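Local coordinates for uncharacterized protein (Bacillus cereus, PDB 4QVU) that is of unknown function, but has a HIT-like fold and binds zinc, and may be related to UDP-glucose:hexose-1-phosphate uridylyltransferases, at residues I86-S89 and I90-L94; N133-D136 and N137-Q140; V148-E152 and H153-N157. All coordinates share one frame; numbering follows the deposited sequence.

Interaction 1 (I86-S89 and I90-L94); sequences IRFS and IKHWL
Phe88 and His92, one helical turn apart, form a T-shaped aromatic pair on the helix that carries both segments, and show how i to i+4 spacing lets neighbouring turns share side-chain contacts. The imidazole comes edge-on over one face of the phenyl ring, its CD2 lying above the ring centre; the centroids are 4.3 Å apart and the planes meet at 61°. Phe88 CG stands anti to its own backbone nitrogen (chi1 -174°), whereas His92 CG is anti to its carbonyl carbon (chi1 -69°), and these two choices lean the rings together. NE2 of His92 comes within 3.3 Å of Phe88 CE1.

Apolar packing repeats the same spacing on a separate flank, where CG2 of Ile86 meets CG1 of Ile90 at 4.0 Å.

Backbone hydrogen bonds supply the frame for both. Ile90 N donates to Ile86 O over 3.0 Å in a nearly straight bond, and the next three amides, those of Lys91, His92 and Trp93, reach back to the carbonyls of Arg87, Phe88 and Ser89 in the regular alpha-helical pattern. Arg87 and Ser89 find their polar partners outside the two segments: Arg87 makes a salt bridge with Asp180, and Ser89 OG bonds to Leu85 O.

Within helix 79-97, the two isoleucines pack on Ile179 of helix 179-195 and on Phe208 of strand 203-211. Ser89, Ile90 and Trp93 rest on Leu107 of strand 104-111, while the aromatic pair faces strand 39-43, with both Phe88 and His92 touching Ala41.

Interaction 2 (N133-D136 and N137-Q140); sequences NYLD and NVEQ. With NA (sodium ion), chain D; NA (sodium ion), chain B.
Leu135 O and Val138 O, 3.0 Å apart, both turn to the same sodium ion. The ion sits 2.4 Å from Leu135 O and 2.2 Å from Val138 O, and its shell also takes in a water and Asp136 O of a neighbouring subunit. A second sodium is bound by Asp136 O, again at 2.2 Å, by a water, and by Leu135 O and Val138 O of that same neighbouring subunit. The two sites are thus reciprocal, and the turn illustrates how main-chain oxygens at a subunit interface can be brought together by a cation.

Leu135 O has a further role, accepting the amide of Val138 at 3.1 Å to close a type I turn. That donor stands well above the carbonyl plane, 55° out of it. The preceding type I turn, Asn133 to Asp136, overlaps it, and Asn133 OD1 takes the amide of Leu135 in an Asx turn. Apolar contact is slight: CD2 of Leu135 meets CG2 of Val138 at 4.1 Å, and CG2 of Val138 also lies against Leu135 O.

The loop runs between strands 123-129 and 145-150. Asn137 ND2 bonds to Lys233 O of a further subunit, not the one that shares the sodium ions. In its own chain, Tyr134 packs against Gln97 of helix 79-97 and its OH bonds to Tyr210 N, while Leu135 rests on Leu211 of strand 203-211.

Interaction 3 (V148-E152 and H153-N157); sequences VQKNE and HIELN. With ZN (zinc ion), chain C.
Lys150 and Glu155 face each other across a tight hairpin, a compact example of how paired strands place alternate side chains on separate faces. The lysine chain runs straight from the backbone and bends only at its last torsion (chi4 62°), which brings NZ to 2.7 Å from Glu155 OE1. This salt bridge uses the anti side of the carboxylate oxygen. The other oxygen, OE2, takes a hydrogen bond from Asn157 ND2 at 2.7 Å, again from the anti side, and the two bonds together should restrain rotation of the carboxylate.

Val148 and Leu156 form the apolar counterpart, their side chains crossing at an angle with CB of the valine 3.9 Å from CG of the leucine. In the backbone, Leu156 O accepts from two successive amides, from Val148 N at 2.8 Å and from Gln149 N at 3.3 Å. Leu156 N returns a bond to Gln149 O.

At the hairpin end the Asn151 side chain turns back towards the amides of His153 and Ile154. Its CG lies between the backbone nitrogen and carbonyl carbon (chi1 57°), and OD1 thereby receives Ile154 N at 2.8 Å and, more weakly, His153 N. Asn151 N closes the turn on Ile154 O at 2.9 Å. With the backbone held on both sides of it, His153 projects from the bend and binds zinc through ND1, at 2.3 Å; Cys178 and Glu181 are the other protein ligands.

Val148 and Gln149, both facing Leu156, form a classic beta bulge at one end of an antiparallel hairpin whose tip contributes one ligand to the zinc site.

The three contacts follow one another along the chain, with centres 20 to 22 Å apart, so each lies in a different part of the fold around its antiparallel sheet. Interaction 1 lies on helix 79-97, interaction 2 in the loop leading to strand 145-150, and interaction 3 in the hairpin of strands 145-150 and 154-159, at one border of the sheet. Interactions 1 and 2 touch, where Trp93 CZ2 meets Tyr134 OH at 3.7 Å. Interaction 3 stays about 8 Å or more from both, measured between nearest atoms. The sodium-bound subunit interface and the zinc site thus occupy separate regions of the protein.

Interaction 1 (I86-S89 and I90-L94)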
loop_
_atom_site.group_PDB
_atom_site.type_symbol
_atom_site.label_atom_id
_atom_site.label_comp_id
_atom_site.label_asym_id
_atom_site.label_seq_id
_atom_site.Cartn_x
_atom_site.Cartn_y
_atom_site.Cartn_z
ATOM N N ILE A 86 30.351 -13.004 8.381
ATOM C CA ILE A 86 29.672 -11.715 8.495
ATOM C C ILE A 86 30.729 -10.615 8.736
ATOM O O ILE A 86 30.632 -9.566 8.106
ATOM C CB ILE A 86 28.553 -11.750 9.579
ATOM C CG1 ILE A 86 27.379 -12.677 9.129
ATOM C CG2 ILE A 86 28.028 -10.349 9.979
ATOM C CD1 ILE A 86 26.638 -12.328 7.777
ATOM N N ARG A 87 31.770 -10.877 9.546
ATOM C CA ARG A 87 32.835 -9.897 9.777
ATOM C C ARG A 87 33.581 -9.566 8.472
ATOM O O ARG A 87 33.760 -8.388 8.179
ATOM C CB ARG A 87 33.812 -10.373 10.850
ATOM C CG ARG A 87 33.315 -10.038 12.240
ATOM C CD ARG A 87 34.225 -10.543 13.332
ATOM N NE ARG A 87 33.827 -9.993 14.626
ATOM C CZ ARG A 87 34.436 -10.253 15.775
ATOM N NH1 ARG A 87 35.476 -11.078 15.813
ATOM N NH2 ARG A 87 34.004 -9.699 16.900
ATOM N N PHE A 88 33.949 -10.576 7.670
ATOM C CA PHE A 88 34.629 -10.389 6.384
ATOM C C PHE A 88 33.751 -9.571 5.409
ATOM O O PHE A 88 34.222 -8.573 4.864
ATOM C CB PHE A 88 34.974 -11.762 5.774
ATOM C CG PHE A 88 35.799 -11.760 4.507
ATOM C CD1 PHE A 88 37.189 -11.813 4.562
ATOM C CD2 PHE A 88 35.185 -11.762 3.258
ATOM C CE1 PHE A 88 37.950 -11.851 3.389
ATOM C CE2 PHE A 88 35.946 -11.804 2.085
ATOM C CZ PHE A 88 37.322 -11.845 2.159
ATOM N N SER A 89 32.475 -9.986 5.228
ATOM C CA SER A 89 31.488 -9.378 4.325
ATOM C C SER A 89 31.239 -7.902 4.634
ATOM O O SER A 89 31.376 -7.089 3.725
ATOM C CB SER A 89 30.162 -10.128 4.394
ATOM O OG SER A 89 30.331 -11.467 3.960
ATOM N N ILE A 90 30.865 -7.568 5.894
ATOM C CA ILE A 90 30.594 -6.207 6.364
ATOM C C ILE A 90 31.847 -5.325 6.188
ATOM O O ILE A 90 31.714 -4.211 5.680
ATOM C CB ILE A 90 30.112 -6.217 7.852
ATOM C CG1 ILE A 90 28.769 -6.974 8.054
ATOM C CG2 ILE A 90 30.084 -4.807 8.495
ATOM C CD1 ILE A 90 27.584 -6.323 7.611
ATOM N N LYS A 91 33.049 -5.818 6.604
ATOM C CA LYS A 91 34.328 -5.091 6.515
ATOM C C LYS A 91 34.629 -4.666 5.071
ATOM O O LYS A 91 34.929 -3.499 4.842
ATOM C CB LYS A 91 35.504 -5.941 7.064
ATOM C CG LYS A 91 36.869 -5.225 7.047
ATOM C CD LYS A 91 38.046 -6.007 7.666
ATOM C CE LYS A 91 38.774 -6.973 6.752
ATOM N NZ LYS A 91 38.040 -8.249 6.549
ATOM N N HIS A 92 34.523 -5.594 4.108
ATOM C CA HIS A 92 34.840 -5.295 2.715
ATOM C C HIS A 92 33.755 -4.440 2.062
ATOM O O HIS A 92 34.088 -3.633 1.197
ATOM C CB HIS A 92 35.083 -6.578 1.922
ATOM C CG HIS A 92 36.350 -7.248 2.363
ATOM N ND1 HIS A 92 37.590 -6.666 2.136
ATOM C CD2 HIS A 92 36.530 -8.391 3.064
ATOM C CE1 HIS A 92 38.473 -7.477 2.690
ATOM N NE2 HIS A 92 37.884 -8.534 3.247
ATOM N N TRP A 93 32.493 -4.564 2.507
ATOM C CA TRP A 93 31.375 -3.758 2.025
ATOM C C TRP A 93 31.562 -2.290 2.432
ATOM O O TRP A 93 31.457 -1.395 1.588
ATOM C CB TRP A 93 30.049 -4.320 2.581
ATOM C CG TRP A 93 28.863 -3.390 2.590
ATOM C CD1 TRP A 93 28.326 -2.730 1.522
ATOM C CD2 TRP A 93 27.942 -3.201 3.678
ATOM N NE1 TRP A 93 27.197 -2.042 1.909
ATOM C CE2 TRP A 93 26.914 -2.345 3.214
ATOM C CE3 TRP A 93 27.892 -3.660 5.011
ATOM C CZ2 TRP A 93 25.858 -1.928 4.037
ATOM C CZ3 TRP A 93 26.845 -3.244 5.823
ATOM C CH2 TRP A 93 25.841 -2.393 5.333
ATOM N N LEU A 94 31.849 -2.055 3.715
ATOM C CA LEU A 94 31.963 -0.716 4.259
ATOM C C LEU A 94 33.239 -0.028 3.781
ATOM O O LEU A 94 33.182 1.171 3.513
ATOM C CB LEU A 94 31.889 -0.732 5.801
ATOM C CG LEU A 94 30.532 -1.175 6.398
ATOM C CD1 LEU A 94 30.561 -1.161 7.878
ATOM C CD2 LEU A 94 29.376 -0.309 5.915
#

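Interaction 2 (N133-D136 and N137-Q140)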
loop_
_atom_site.group_PDB
_atom_site.type_symbol
_atom_site.label_atom_id
_atom_site.label_comp_id
_atom_site.label_asym_id
_atom_site.label_seq_id
_atom_site.Cartn_x
_atom_site.Cartn_y
_atom_site.Cartn_z
ATOM N N ASN A 133 22.563 5.472 -5.451
ATOM C CA ASN A 133 22.520 5.433 -3.989
ATOM C C ASN A 133 21.402 4.457 -3.612
ATOM O O ASN A 133 20.230 4.756 -3.852
ATOM C CB ASN A 133 22.322 6.838 -3.400
ATOM C CG ASN A 133 22.455 6.907 -1.900
ATOM O OD1 ASN A 133 22.206 5.944 -1.157
ATOM N ND2 ASN A 133 22.857 8.062 -1.413
ATOM N N TYR A 134 21.754 3.279 -3.064
ATOM C CA TYR A 134 20.785 2.219 -2.770
ATOM C C TYR A 134 19.737 2.620 -1.712
ATOM O O TYR A 134 18.713 1.949 -1.618
ATOM C CB TYR A 134 21.475 0.925 -2.320
ATOM C CG TYR A 134 22.144 0.972 -0.966
ATOM C CD1 TYR A 134 21.437 0.672 0.194
ATOM C CD2 TYR A 134 23.510 1.216 -0.850
ATOM C CE1 TYR A 134 22.055 0.690 1.443
ATOM C CE2 TYR A 134 24.141 1.225 0.394
ATOM C CZ TYR A 134 23.408 0.957 1.538
ATOM O OH TYR A 134 24.015 0.957 2.767
ATOM N N LEU A 135 19.976 3.685 -0.938
ATOM C CA LEU A 135 19.037 4.139 0.086
ATOM C C LEU A 135 17.919 5.002 -0.499
ATOM O O LEU A 135 16.861 5.133 0.132
ATOM C CB LEU A 135 19.767 4.931 1.176
ATOM C CG LEU A 135 20.659 4.149 2.142
ATOM C CD1 LEU A 135 21.427 5.094 3.028
ATOM C CD2 LEU A 135 19.843 3.170 2.990
ATOM N N ASP A 136 18.141 5.575 -1.703
ATOM C CA ASP A 136 17.207 6.484 -2.368
ATOM C C ASP A 136 15.731 6.076 -2.258
ATOM O O ASP A 136 14.942 6.887 -1.780
ATOM C CB ASP A 136 17.541 6.647 -3.855
ATOM C CG ASP A 136 18.682 7.594 -4.126
ATOM O OD1 ASP A 136 19.235 8.151 -3.154
ATOM O OD2 ASP A 136 19.016 7.796 -5.315
ATOM N N ASN A 137 15.364 4.850 -2.676
ATOM C CA ASN A 137 13.969 4.395 -2.728
ATOM C C ASN A 137 13.566 3.492 -1.566
ATOM O O ASN A 137 12.566 2.790 -1.672
ATOM C CB ASN A 137 13.720 3.653 -4.042
ATOM C CG ASN A 137 14.033 4.458 -5.270
ATOM O OD1 ASN A 137 13.852 5.679 -5.320
ATOM N ND2 ASN A 137 14.516 3.787 -6.292
ATOM N N VAL A 138 14.293 3.518 -0.462
ATOM C CA VAL A 138 13.884 2.796 0.752
ATOM C C VAL A 138 13.691 3.861 1.842
ATOM O O VAL A 138 14.402 4.878 1.849
ATOM C CB VAL A 138 14.803 1.616 1.205
ATOM C CG1 VAL A 138 14.803 0.493 0.173
ATOM C CG2 VAL A 138 16.228 2.067 1.522
ATOM N N GLU A 139 12.677 3.688 2.696
ATOM C CA GLU A 139 12.435 4.673 3.753
ATOM C C GLU A 139 12.682 4.042 5.125
ATOM O O GLU A 139 12.742 2.821 5.245
ATOM C CB GLU A 139 11.026 5.276 3.667
ATOM C CG GLU A 139 9.881 4.287 3.693
ATOM C CD GLU A 139 8.557 4.931 4.049
ATOM O OE1 GLU A 139 8.451 5.500 5.161
ATOM O OE2 GLU A 139 7.611 4.828 3.236
ATOM N N GLN A 140 12.838 4.891 6.145
ATOM C CA GLN A 140 13.075 4.550 7.550
ATOM C C GLN A 140 12.028 3.551 8.075
ATOM O O GLN A 140 12.404 2.568 8.724
ATOM C CB GLN A 140 13.059 5.835 8.403
ATOM C CG GLN A 140 14.170 6.826 8.017
ATOM C CD GLN A 140 14.079 8.183 8.690
ATOM O OE1 GLN A 140 12.990 8.743 8.908
ATOM N NE2 GLN A 140 15.241 8.785 8.945
HETATM NA NA NA D . 15.913 6.529 1.765
HETATM NA NA NA B . 14.581 9.090 -1.932
HETATM O O HOH W 1 16.057 6.323 4.323
HETATM O O HOH W 2 14.476 9.316 -4.489
#

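Interaction 3 (V148-E152 and H153-N157)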
loop_
_atom_site.group_PDB
_atom_site.type_symbol
_atom_site.label_atom_id
_atom_site.label_comp_id
_atom_site.label_asym_id
_atom_site.label_seq_id
_atom_site.Cartn_x
_atom_site.Cartn_y
_atom_site.Cartn_z
ATOM N N VAL A 148 10.455 -8.766 17.901
ATOM C CA VAL A 148 10.554 -10.206 18.195
ATOM C C VAL A 148 11.515 -10.365 19.386
ATOM O O VAL A 148 11.204 -11.048 20.362
ATOM C CB VAL A 148 11.005 -11.021 16.945
ATOM C CG1 VAL A 148 11.043 -12.516 17.240
ATOM C CG2 VAL A 148 10.105 -10.740 15.746
ATOM N N GLN A 149 12.678 -9.693 19.286
ATOM C CA GLN A 149 13.768 -9.610 20.263
ATOM C C GLN A 149 14.339 -8.206 20.248
ATOM O O GLN A 149 14.459 -7.627 19.166
ATOM C CB GLN A 149 14.870 -10.642 19.952
ATOM C CG GLN A 149 14.474 -12.096 20.158
ATOM C CD GLN A 149 14.572 -12.523 21.597
ATOM O OE1 GLN A 149 15.668 -12.755 22.126
ATOM N NE2 GLN A 149 13.427 -12.708 22.238
ATOM N N LYS A 150 14.698 -7.651 21.425
ATOM C CA LYS A 150 15.292 -6.317 21.526
ATOM C C LYS A 150 16.023 -6.138 22.850
ATOM O O LYS A 150 15.532 -6.566 23.891
ATOM C CB LYS A 150 14.227 -5.212 21.369
ATOM C CG LYS A 150 14.806 -3.806 21.272
ATOM C CD LYS A 150 13.781 -2.761 20.883
ATOM C CE LYS A 150 14.359 -1.360 20.895
ATOM N NZ LYS A 150 15.476 -1.172 19.922
ATOM N N ASN A 151 17.202 -5.497 22.787
ATOM C CA ASN A 151 18.042 -5.095 23.914
ATOM C C ASN A 151 18.821 -3.834 23.496
ATOM O O ASN A 151 18.567 -3.294 22.415
ATOM C CB ASN A 151 18.965 -6.231 24.403
ATOM C CG ASN A 151 19.909 -6.838 23.393
ATOM O OD1 ASN A 151 20.548 -6.159 22.589
ATOM N ND2 ASN A 151 20.099 -8.138 23.485
ATOM N N GLU A 152 19.746 -3.361 24.345
ATOM C CA GLU A 152 20.582 -2.181 24.076
ATOM C C GLU A 152 21.503 -2.377 22.848
ATOM O O GLU A 152 21.793 -1.399 22.158
ATOM C CB GLU A 152 21.450 -1.833 25.303
ATOM C CG GLU A 152 20.710 -1.147 26.436
ATOM C CD GLU A 152 21.587 -0.673 27.583
ATOM O OE1 GLU A 152 22.742 -1.145 27.696
ATOM O OE2 GLU A 152 21.105 0.155 28.391
ATOM N N HIS A 153 21.959 -3.625 22.590
ATOM C CA HIS A 153 22.883 -3.974 21.504
ATOM C C HIS A 153 22.203 -4.223 20.149
ATOM O O HIS A 153 22.712 -3.750 19.125
ATOM C CB HIS A 153 23.661 -5.252 21.856
ATOM C CG HIS A 153 24.449 -5.187 23.121
ATOM N ND1 HIS A 153 25.739 -4.691 23.140
ATOM C CD2 HIS A 153 24.131 -5.628 24.358
ATOM C CE1 HIS A 153 26.149 -4.809 24.391
ATOM N NE2 HIS A 153 25.217 -5.368 25.159
ATOM N N ILE A 154 21.110 -5.023 20.133
ATOM C CA ILE A 154 20.450 -5.451 18.897
ATOM C C ILE A 154 18.906 -5.434 19.017
ATOM O O ILE A 154 18.341 -5.471 20.115
ATOM C CB ILE A 154 20.963 -6.885 18.536
ATOM C CG1 ILE A 154 20.676 -7.276 17.065
ATOM C CG2 ILE A 154 20.516 -7.951 19.560
ATOM C CD1 ILE A 154 21.489 -8.394 16.532
ATOM N N GLU A 155 18.248 -5.377 17.842
ATOM C CA GLU A 155 16.802 -5.386 17.648
ATOM C C GLU A 155 16.442 -6.247 16.448
ATOM O O GLU A 155 17.006 -6.070 15.366
ATOM C CB GLU A 155 16.243 -3.953 17.456
ATOM C CG GLU A 155 14.740 -3.934 17.207
ATOM C CD GLU A 155 14.107 -2.615 16.810
ATOM O OE1 GLU A 155 14.400 -1.582 17.457
ATOM O OE2 GLU A 155 13.239 -2.637 15.909
ATOM N N LEU A 156 15.472 -7.151 16.649
ATOM C CA LEU A 156 14.886 -8.004 15.631
ATOM C C LEU A 156 13.400 -7.711 15.571
ATOM O O LEU A 156 12.704 -7.834 16.580
ATOM C CB LEU A 156 15.169 -9.501 15.889
ATOM C CG LEU A 156 14.363 -10.535 15.053
ATOM C CD1 LEU A 156 14.618 -10.417 13.553
ATOM C CD2 LEU A 156 14.686 -11.920 15.481
ATOM N N ASN A 157 12.915 -7.314 14.399
ATOM C CA ASN A 157 11.499 -7.024 14.224
ATOM C C ASN A 157 11.002 -7.596 12.893
ATOM O O ASN A 157 11.804 -8.046 12.076
ATOM C CB ASN A 157 11.226 -5.501 14.308
ATOM C CG ASN A 157 11.732 -4.662 13.149
ATOM O OD1 ASN A 157 11.359 -4.860 11.990
ATOM N ND2 ASN A 157 12.518 -3.635 13.451
HETATM ZN ZN ZN C . 26.719 -5.702 21.331
#